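Local coordinates for sortase SrtE1 (Streptomyces coelicolor, PDB 5CUW), which acts as a class E sortase, a transpeptidase that anchors surface proteins bearing Leu-Ala-x-Thr-Gly or Leu-Pro-x-Thr-Gly sorting signals to the cell wall, at residues Ala86-Leu91 with Tyr157-Thr162. Numbering follows the deposited sequence.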
loop_
_atom_site.group_PDB
_atom_site.type_symbol
_atom_site.label_atom_id
_atom_site.label_comp_id
_atom_site.label_asym_id
_atom_site.label_seq_id
_atom_site.Cartn_x
_atom_site.Cartn_y
_atom_site.Cartn_z
ATOM N N ALA A 86 -5.534 -15.053 -1.934
ATOM C CA ALA A 86 -4.878 -14.764 -0.672
ATOM C C ALA A 86 -3.520 -14.165 -0.960
ATOM O O ALA A 86 -2.884 -14.463 -1.992
ATOM C CB ALA A 86 -4.750 -16.020 0.192
ATOM N N GLY A 87 -3.069 -13.309 -0.053
ATOM C CA GLY A 87 -1.778 -12.678 -0.212
ATOM C C GLY A 87 -1.704 -11.320 0.455
ATOM O O GLY A 87 -2.682 -10.827 1.012
ATOM N N ASN A 88 -0.520 -10.728 0.407
ATOM C CA ASN A 88 -0.297 -9.405 0.978
ATOM C C ASN A 88 0.259 -8.469 -0.088
ATOM O O ASN A 88 1.404 -8.614 -0.500
ATOM C CB ASN A 88 0.654 -9.496 2.167
ATOM C CG ASN A 88 0.862 -8.155 2.863
ATOM O OD1 ASN A 88 0.263 -7.150 2.492
ATOM N ND2 ASN A 88 1.716 -8.145 3.879
ATOM N N PHE A 89 -0.558 -7.517 -0.531
ATOM C CA PHE A 89 -0.167 -6.581 -1.599
ATOM C C PHE A 89 0.641 -5.453 -0.957
ATOM O O PHE A 89 0.082 -4.614 -0.285
ATOM C CB PHE A 89 -1.421 -6.055 -2.325
ATOM C CG PHE A 89 -1.142 -5.145 -3.520
ATOM C CD1 PHE A 89 -0.317 -5.547 -4.560
ATOM C CD2 PHE A 89 -1.758 -3.900 -3.610
ATOM C CE1 PHE A 89 -0.094 -4.709 -5.667
ATOM C CE2 PHE A 89 -1.544 -3.055 -4.710
ATOM C CZ PHE A 89 -0.710 -3.460 -5.732
ATOM N N GLY A 90 1.958 -5.459 -1.146
ATOM C CA GLY A 90 2.833 -4.515 -0.459
ATOM C C GLY A 90 3.230 -3.310 -1.300
ATOM O O GLY A 90 3.613 -3.454 -2.464
ATOM N N LEU A 91 3.141 -2.122 -0.702
ATOM C CA LEU A 91 3.389 -0.862 -1.415
ATOM C C LEU A 91 4.238 0.111 -0.602
ATOM O O LEU A 91 4.092 0.204 0.620
ATOM C CB LEU A 91 2.071 -0.184 -1.769
ATOM C CG LEU A 91 1.076 -0.990 -2.595
ATOM C CD1 LEU A 91 -0.240 -0.280 -2.541
ATOM C CD2 LEU A 91 1.555 -1.126 -4.037
ATOM N N TYR A 157 -4.661 -9.058 2.052
ATOM C CA TYR A 157 -4.212 -7.861 2.745
ATOM C C TYR A 157 -3.468 -6.858 1.873
ATOM O O TYR A 157 -3.030 -7.142 0.750
ATOM C CB TYR A 157 -3.309 -8.265 3.919
ATOM C CG TYR A 157 -3.868 -9.367 4.807
ATOM C CD1 TYR A 157 -5.030 -9.178 5.544
ATOM C CD2 TYR A 157 -3.212 -10.588 4.922
ATOM C CE1 TYR A 157 -5.519 -10.168 6.380
ATOM C CE2 TYR A 157 -3.702 -11.593 5.741
ATOM C CZ TYR A 157 -4.850 -11.382 6.460
ATOM O OH TYR A 157 -5.323 -12.384 7.269
ATOM N N ILE A 158 -3.332 -5.662 2.421
ATOM C CA ILE A 158 -2.523 -4.635 1.812
ATOM C C ILE A 158 -1.609 -4.056 2.882
ATOM O O ILE A 158 -1.986 -3.954 4.073
ATOM C CB ILE A 158 -3.404 -3.528 1.131
ATOM C CG1 ILE A 158 -2.528 -2.582 0.301
ATOM C CG2 ILE A 158 -4.263 -2.795 2.182
ATOM C CD1 ILE A 158 -3.275 -1.695 -0.696
ATOM N N THR A 159 -0.387 -3.727 2.474
ATOM C CA THR A 159 0.584 -3.123 3.377
ATOM C C THR A 159 1.111 -1.835 2.761
ATOM O O THR A 159 1.583 -1.839 1.628
ATOM C CB THR A 159 1.773 -4.066 3.662
ATOM O OG1 THR A 159 1.275 -5.343 4.067
ATOM C CG2 THR A 159 2.671 -3.486 4.765
ATOM N N LEU A 160 1.032 -0.742 3.503
ATOM C CA LEU A 160 1.607 0.530 3.056
ATOM C C LEU A 160 2.827 0.863 3.912
ATOM O O LEU A 160 2.735 0.860 5.142
ATOM C CB LEU A 160 0.585 1.666 3.148
ATOM C CG LEU A 160 -0.838 1.470 2.624
ATOM C CD1 LEU A 160 -1.649 2.763 2.865
ATOM C CD2 LEU A 160 -0.870 1.060 1.146
ATOM N N THR A 161 3.963 1.152 3.275
ATOM C CA THR A 161 5.190 1.472 4.020
ATOM C C THR A 161 5.728 2.846 3.634
ATOM O O THR A 161 5.713 3.212 2.461
ATOM C CB THR A 161 6.297 0.401 3.787
ATOM O OG1 THR A 161 6.894 0.573 2.487
ATOM C CG2 THR A 161 5.710 -0.993 3.874
ATOM N N THR A 162 6.188 3.621 4.614
ATOM C CA THR A 162 6.790 4.916 4.315
ATOM C C THR A 162 7.832 5.222 5.383
ATOM O O THR A 162 8.003 4.445 6.315
ATOM C CB THR A 162 5.729 6.039 4.262
ATOM O OG1 THR A 162 6.298 7.228 3.690
ATOM C CG2 THR A 162 5.201 6.337 5.666
#
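Two parallel neighbours of the sortase beta-barrel, strands 87-91 and 157-162, are joined by five backbone hydrogen bonds that run from G87–Y157 to L91–T161. Their directions differ by 22°, and the bonds switch donor strand at each step, as parallel pairing requires: Y157 N to G87 O, F89 N to Y157 O, T159 N to F89 O, L91 N to T159 O and T161 N to L91 O, all 2.8–2.9 Å. The first two are nearly straight, with N-H...O angles of 173°. G87 has backbone angles at which a side chain would collide with the preceding carbonyl O.

N88, Y157 and T159 lie on one face of the sheet. The N88 amide reaches across to T159 because its CG is turned anti to the backbone N (chi1 -176°); T159 OG1 donates to N88 OD1 over 2.6 Å, in the carbonyl plane and on a lone pair. ND2 bonds to the carbonyl O of D143, so both ends of the buried amide are engaged. Cutting N88 back to an alanine would probably leave the T159 hydroxyl without this acceptor and D143 O without this donor.

In the sortase fold the other face of these strands looks into the barrel, where F89, L91, I158 and L160 pack. I158 CD1 approaches the rim of the F89 ring rather than its face, 4.0 Å from F89 CD2, and touches L91 CD1 at 3.8 Å. L91 CD1 also meets L160 CD2 at 4.0 Å, the two leucine side chains running alongside each other. I54 touches F89 and L91, while Y125 touches F89 and I158.

Towards the active site, T161 OG1 hydrogen-bonds Y72 OH, the inferred substrate-recognition residue, and the T161 side chain comes within about 6 Å of that of R172, the inferred proton donor.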